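Local coordinates for protein glycerate 2-kinase (Pyrococcus horikoshii, PDB 1X3L) that catalyses the ATP-dependent, magnesium-assisted phosphorylation of D-glycerate to 2-phosphoglycerate, and also accepts other nucleotides or pyrophosphate as phosphate donor, at residues A[61-66]-A[128-133]; A[188-193]-A[261-266]. One frame throughout, in Å; residues are numbered along the deposited sequence.

Contact 1 (A[61-66]-A[128-133]); sequences CEMARA and LISGGG. With SO4 (sulfate ion), chain B.
M63 and L128 overlap flank to flank, their chains running opposite ways, and this is the tight part of the contact. CD1 of L128 presses on the helix backbone, 3.5 Å from N of A64. CB of M63 lies 3.7 Å from CD1 of L128. A64 suits this place because its single methyl lets the leucine come so close. The chain of M63 turns at the last torsion (chi3 81°), bringing its CE to 3.9 Å from CB of L128. Beyond, packing loosens: SD of M63 only grazes CB of S130, at 4.2 Å, and the serine hydroxyl is hydrogen-bonded to A59 N, outside the contact. On the partly exposed side of the helix, R65 grips E62 side-on through NE and NH2. In the type II beta turn S130-G133, N of G132 donates to O4 of a sulfate at 2.9 Å. The ion, probably from the crystallisation liquor, sits where an anion is welcome, since G132 is the N-cap of helix 133-136; its positive phi is easy without a side chain. Helix 60-70 links parallel neighbours 51-56 and 75-81 in a beta-alpha-beta unit and packs here on strand 124-129 of the same sheet, with helix 23-30 also touching M63.

Contact 2 (A[188-193]-A[261-266]); sequences TGIVLI and HNFLIA
V191 and N262 stand next to each other on the same face of two neighbouring parallel strands, with OD1 of N262 only 3.2 Å from CB of V191. A chi1 of -70° keeps CG of N262 beside its backbone N, and chi2, also -70°, turns OD1 toward the valine. OD1 also has a polar partner, the hydroxyl of T210, so an asparagine can sit against a hydrocarbon here. I193 crosses N262 at an angle, its CD1 4.0 Å from OD1 of N262. The opposite face carries I190, L192, H261 and F263. The F263 ring presents its edge to the V191 carbonyl, CD2 lying 3.5 Å from V191 O, while CG2 of I190 approaches F263 CE2 obliquely at 4.0 Å. CD2 of L192 lies 4.0 Å from F263 CB, where the ring is attached, and L192 CB meets I265 CD1 at 3.9 Å. Branched aliphatic residues suit strand 188-193, an inner strand flanked on both sides. The main chains form a ladder of five hydrogen bonds, from H261 N to G189 O (2.7 Å, 176° at the hydrogen) to I265 N to I193 O (2.9 Å). This ladder carries the directional bonding; apolar groups fill most of the rest, H261 meets F45 edge-to-face, and edge strand 260-266 is thereby attached to the six-stranded parallel sheet.

How the contacts relate
The two contacts meet on strand 188-194, whose one edge pairs with strand 124-129 of contact 1 and whose other edge pairs with strand 260-266 of contact 2. Their centres are 11 Å apart. I129 N lies 2.8 Å from L192 O, a probable hydrogen bond, and CE of M63 packs 3.5 Å from that same oxygen. The packing carries on across both faces: L128 CD2 meets L192 CD1, and I129 CD1 meets V191 CG1, each at 3.7 Å. Contact 1 is probably nearer the substrate site: the S130 side chain is about 5 Å from that of K58, which binds substrate in relatives, and its sulfate is also bonded by the N atoms of A206 and S134. Contact 2 lies farther from K58.

Contact 1 (A[61-66]-A[128-133])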
loop_
_atom_site.group_PDB
_atom_site.type_symbol
_atom_site.label_atom_id
_atom_site.label_comp_id
_atom_site.label_asym_id
_atom_site.label_seq_id
_atom_site.Cartn_x
_atom_site.Cartn_y
_atom_site.Cartn_z
ATOM N N CYS A 61 -2.392 -11.754 9.394
ATOM C CA CYS A 61 -3.450 -12.642 9.866
ATOM C C CYS A 61 -4.673 -12.651 8.963
ATOM O O CYS A 61 -5.240 -13.710 8.694
ATOM C CB CYS A 61 -3.869 -12.271 11.290
ATOM S SG CYS A 61 -2.601 -12.628 12.524
ATOM N N GLU A 62 -5.090 -11.480 8.496
ATOM C CA GLU A 62 -6.249 -11.431 7.616
ATOM C C GLU A 62 -5.969 -12.166 6.304
ATOM O O GLU A 62 -6.806 -12.928 5.825
ATOM C CB GLU A 62 -6.664 -9.980 7.354
ATOM C CG GLU A 62 -7.509 -9.392 8.475
ATOM C CD GLU A 62 -8.859 -10.094 8.612
ATOM O OE1 GLU A 62 -9.762 -9.845 7.776
ATOM O OE2 GLU A 62 -9.016 -10.906 9.550
ATOM N N MET A 63 -4.789 -11.959 5.730
ATOM C CA MET A 63 -4.447 -12.637 4.483
ATOM C C MET A 63 -4.346 -14.144 4.711
ATOM O O MET A 63 -4.843 -14.935 3.911
ATOM C CB MET A 63 -3.135 -12.080 3.924
ATOM C CG MET A 63 -3.282 -10.658 3.374
ATOM S SD MET A 63 -1.732 -9.871 2.910
ATOM C CE MET A 63 -1.454 -10.604 1.273
ATOM N N ALA A 64 -3.718 -14.531 5.817
ATOM C CA ALA A 64 -3.562 -15.942 6.168
ATOM C C ALA A 64 -4.917 -16.618 6.355
ATOM O O ALA A 64 -5.112 -17.762 5.949
ATOM C CB ALA A 64 -2.738 -16.075 7.448
ATOM N N ARG A 65 -5.849 -15.906 6.979
ATOM C CA ARG A 65 -7.184 -16.438 7.223
ATOM C C ARG A 65 -7.880 -16.789 5.906
ATOM O O ARG A 65 -8.582 -17.800 5.815
ATOM C CB ARG A 65 -8.008 -15.414 8.014
ATOM C CG ARG A 65 -9.367 -15.907 8.481
ATOM C CD ARG A 65 -9.956 -14.967 9.532
ATOM N NE ARG A 65 -10.217 -13.622 9.015
ATOM C CZ ARG A 65 -11.279 -13.284 8.287
ATOM N NH1 ARG A 65 -12.199 -14.192 7.981
ATOM N NH2 ARG A 65 -11.420 -12.036 7.858
ATOM N N ALA A 66 -7.674 -15.963 4.884
ATOM C CA ALA A 66 -8.279 -16.207 3.577
ATOM C C ALA A 66 -7.746 -17.506 2.972
ATOM O O ALA A 66 -8.503 -18.305 2.414
ATOM C CB ALA A 66 -7.995 -15.031 2.638
ATOM N N LEU A 128 2.706 -14.166 2.062
ATOM C CA LEU A 128 1.728 -13.084 2.119
ATOM C C LEU A 128 2.379 -11.814 2.668
ATOM O O LEU A 128 2.755 -11.743 3.839
ATOM C CB LEU A 128 0.537 -13.528 2.983
ATOM C CG LEU A 128 -0.031 -14.917 2.632
ATOM C CD1 LEU A 128 -1.239 -15.238 3.511
ATOM C CD2 LEU A 128 -0.439 -14.955 1.158
ATOM N N ILE A 129 2.502 -10.806 1.812
ATOM C CA ILE A 129 3.160 -9.564 2.190
ATOM C C ILE A 129 2.265 -8.322 2.237
ATOM O O ILE A 129 1.475 -8.063 1.327
ATOM C CB ILE A 129 4.341 -9.286 1.231
ATOM C CG1 ILE A 129 5.218 -10.538 1.117
ATOM C CG2 ILE A 129 5.170 -8.111 1.743
ATOM C CD1 ILE A 129 6.360 -10.418 0.097
ATOM N N SER A 130 2.402 -7.558 3.317
ATOM C CA SER A 130 1.649 -6.321 3.501
ATOM C C SER A 130 2.550 -5.286 4.172
ATOM O O SER A 130 3.732 -5.546 4.402
ATOM C CB SER A 130 0.381 -6.563 4.328
ATOM O OG SER A 130 0.654 -7.275 5.521
ATOM N N GLY A 131 1.991 -4.117 4.473
ATOM C CA GLY A 131 2.767 -3.049 5.081
ATOM C C GLY A 131 3.423 -3.364 6.410
ATOM O O GLY A 131 2.876 -4.110 7.222
ATOM N N GLY A 132 4.606 -2.792 6.625
ATOM C CA GLY A 132 5.332 -3.006 7.868
ATOM C C GLY A 132 6.217 -4.242 7.912
ATOM O O GLY A 132 6.853 -4.525 8.932
ATOM N N GLY A 133 6.267 -4.979 6.807
ATOM C CA GLY A 133 7.075 -6.184 6.755
ATOM C C GLY A 133 8.568 -6.036 7.013
ATOM O O GLY A 133 9.213 -7.000 7.425
HETATM S S SO4 B . 7.596 -1.403 4.754
HETATM O O1 SO4 B . 8.327 -1.761 3.527
HETATM O O2 SO4 B . 7.957 -0.027 5.133
HETATM O O3 SO4 B . 7.947 -2.328 5.848
HETATM O O4 SO4 B . 6.146 -1.484 4.508
#

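Contact 2 (A[188-193]-A[261-266])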
loop_
_atom_site.group_PDB
_atom_site.type_symbol
_atom_site.label_atom_id
_atom_site.label_comp_id
_atom_site.label_asym_id
_atom_site.label_seq_id
_atom_site.Cartn_x
_atom_site.Cartn_y
_atom_site.Cartn_z
ATOM N N THR A 188 7.351 -24.564 -4.850
ATOM C CA THR A 188 6.714 -23.493 -5.598
ATOM C C THR A 188 6.326 -22.362 -4.657
ATOM O O THR A 188 5.635 -22.580 -3.661
ATOM C CB THR A 188 5.446 -23.985 -6.322
ATOM O OG1 THR A 188 5.805 -24.958 -7.308
ATOM C CG2 THR A 188 4.744 -22.823 -7.008
ATOM N N GLY A 189 6.779 -21.155 -4.974
ATOM C CA GLY A 189 6.447 -20.012 -4.149
ATOM C C GLY A 189 5.389 -19.126 -4.778
ATOM O O GLY A 189 5.552 -18.642 -5.903
ATOM N N ILE A 190 4.286 -18.922 -4.063
ATOM C CA ILE A 190 3.221 -18.058 -4.553
ATOM C C ILE A 190 3.174 -16.859 -3.609
ATOM O O ILE A 190 2.747 -16.975 -2.464
ATOM C CB ILE A 190 1.860 -18.796 -4.577
ATOM C CG1 ILE A 190 1.918 -19.938 -5.597
ATOM C CG2 ILE A 190 0.741 -17.824 -4.938
ATOM C CD1 ILE A 190 0.634 -20.745 -5.722
ATOM N N VAL A 191 3.635 -15.711 -4.097
ATOM C CA VAL A 191 3.689 -14.498 -3.294
ATOM C C VAL A 191 2.529 -13.559 -3.580
ATOM O O VAL A 191 2.311 -13.162 -4.725
ATOM C CB VAL A 191 5.016 -13.743 -3.550
ATOM C CG1 VAL A 191 5.135 -12.543 -2.621
ATOM C CG2 VAL A 191 6.195 -14.694 -3.352
ATOM N N LEU A 192 1.777 -13.224 -2.535
ATOM C CA LEU A 192 0.647 -12.313 -2.660
ATOM C C LEU A 192 1.037 -11.029 -1.930
ATOM O O LEU A 192 1.333 -11.040 -0.732
ATOM C CB LEU A 192 -0.613 -12.935 -2.048
ATOM C CG LEU A 192 -0.972 -14.336 -2.574
ATOM C CD1 LEU A 192 -2.318 -14.769 -1.998
ATOM C CD2 LEU A 192 -1.024 -14.327 -4.107
ATOM N N ILE A 193 1.037 -9.923 -2.660
ATOM C CA ILE A 193 1.446 -8.645 -2.092
ATOM C C ILE A 193 0.380 -7.548 -2.150
ATOM O O ILE A 193 -0.389 -7.459 -3.104
ATOM C CB ILE A 193 2.705 -8.129 -2.825
ATOM C CG1 ILE A 193 3.765 -9.233 -2.858
ATOM C CG2 ILE A 193 3.253 -6.887 -2.131
ATOM C CD1 ILE A 193 4.939 -8.943 -3.784
ATOM N N HIS A 261 6.635 -17.021 -7.842
ATOM C CA HIS A 261 5.813 -16.071 -8.576
ATOM C C HIS A 261 5.243 -14.970 -7.690
ATOM O O HIS A 261 4.631 -15.236 -6.661
ATOM C CB HIS A 261 4.672 -16.827 -9.249
ATOM C CG HIS A 261 5.120 -18.048 -9.989
ATOM N ND1 HIS A 261 5.523 -18.016 -11.306
ATOM C CD2 HIS A 261 5.271 -19.330 -9.580
ATOM C CE1 HIS A 261 5.901 -19.225 -11.679
ATOM N NE2 HIS A 261 5.758 -20.041 -10.650
ATOM N N ASN A 262 5.441 -13.730 -8.114
ATOM C CA ASN A 262 4.955 -12.581 -7.371
ATOM C C ASN A 262 3.672 -12.032 -7.978
ATOM O O ASN A 262 3.597 -11.786 -9.181
ATOM C CB ASN A 262 6.033 -11.499 -7.336
ATOM C CG ASN A 262 7.211 -11.886 -6.461
ATOM O OD1 ASN A 262 7.094 -11.939 -5.236
ATOM N ND2 ASN A 262 8.350 -12.170 -7.084
ATOM N N PHE A 263 2.665 -11.859 -7.129
ATOM C CA PHE A 263 1.368 -11.337 -7.540
ATOM C C PHE A 263 1.000 -10.144 -6.661
ATOM O O PHE A 263 1.068 -10.221 -5.433
ATOM C CB PHE A 263 0.277 -12.404 -7.380
ATOM C CG PHE A 263 0.517 -13.654 -8.183
ATOM C CD1 PHE A 263 0.094 -13.740 -9.509
ATOM C CD2 PHE A 263 1.166 -14.748 -7.612
ATOM C CE1 PHE A 263 0.310 -14.901 -10.255
ATOM C CE2 PHE A 263 1.389 -15.914 -8.346
ATOM C CZ PHE A 263 0.959 -15.992 -9.670
ATOM N N LEU A 264 0.625 -9.039 -7.290
ATOM C CA LEU A 264 0.201 -7.856 -6.558
ATOM C C LEU A 264 -1.321 -8.014 -6.559
ATOM O O LEU A 264 -1.950 -7.952 -7.619
ATOM C CB LEU A 264 0.635 -6.587 -7.307
ATOM C CG LEU A 264 0.298 -5.227 -6.676
ATOM C CD1 LEU A 264 0.861 -5.140 -5.263
ATOM C CD2 LEU A 264 0.868 -4.110 -7.554
ATOM N N ILE A 265 -1.911 -8.234 -5.386
ATOM C CA ILE A 265 -3.355 -8.463 -5.311
ATOM C C ILE A 265 -4.221 -7.344 -4.736
ATOM O O ILE A 265 -5.447 -7.449 -4.710
ATOM C CB ILE A 265 -3.651 -9.760 -4.536
ATOM C CG1 ILE A 265 -3.297 -9.580 -3.055
ATOM C CG2 ILE A 265 -2.835 -10.906 -5.133
ATOM C CD1 ILE A 265 -3.816 -10.685 -2.161
ATOM N N ALA A 266 -3.592 -6.280 -4.258
ATOM C CA ALA A 266 -4.339 -5.145 -3.724
ATOM C C ALA A 266 -3.439 -3.953 -3.948
ATOM O O ALA A 266 -2.256 -3.988 -3.600
ATOM C CB ALA A 266 -4.635 -5.336 -2.231
#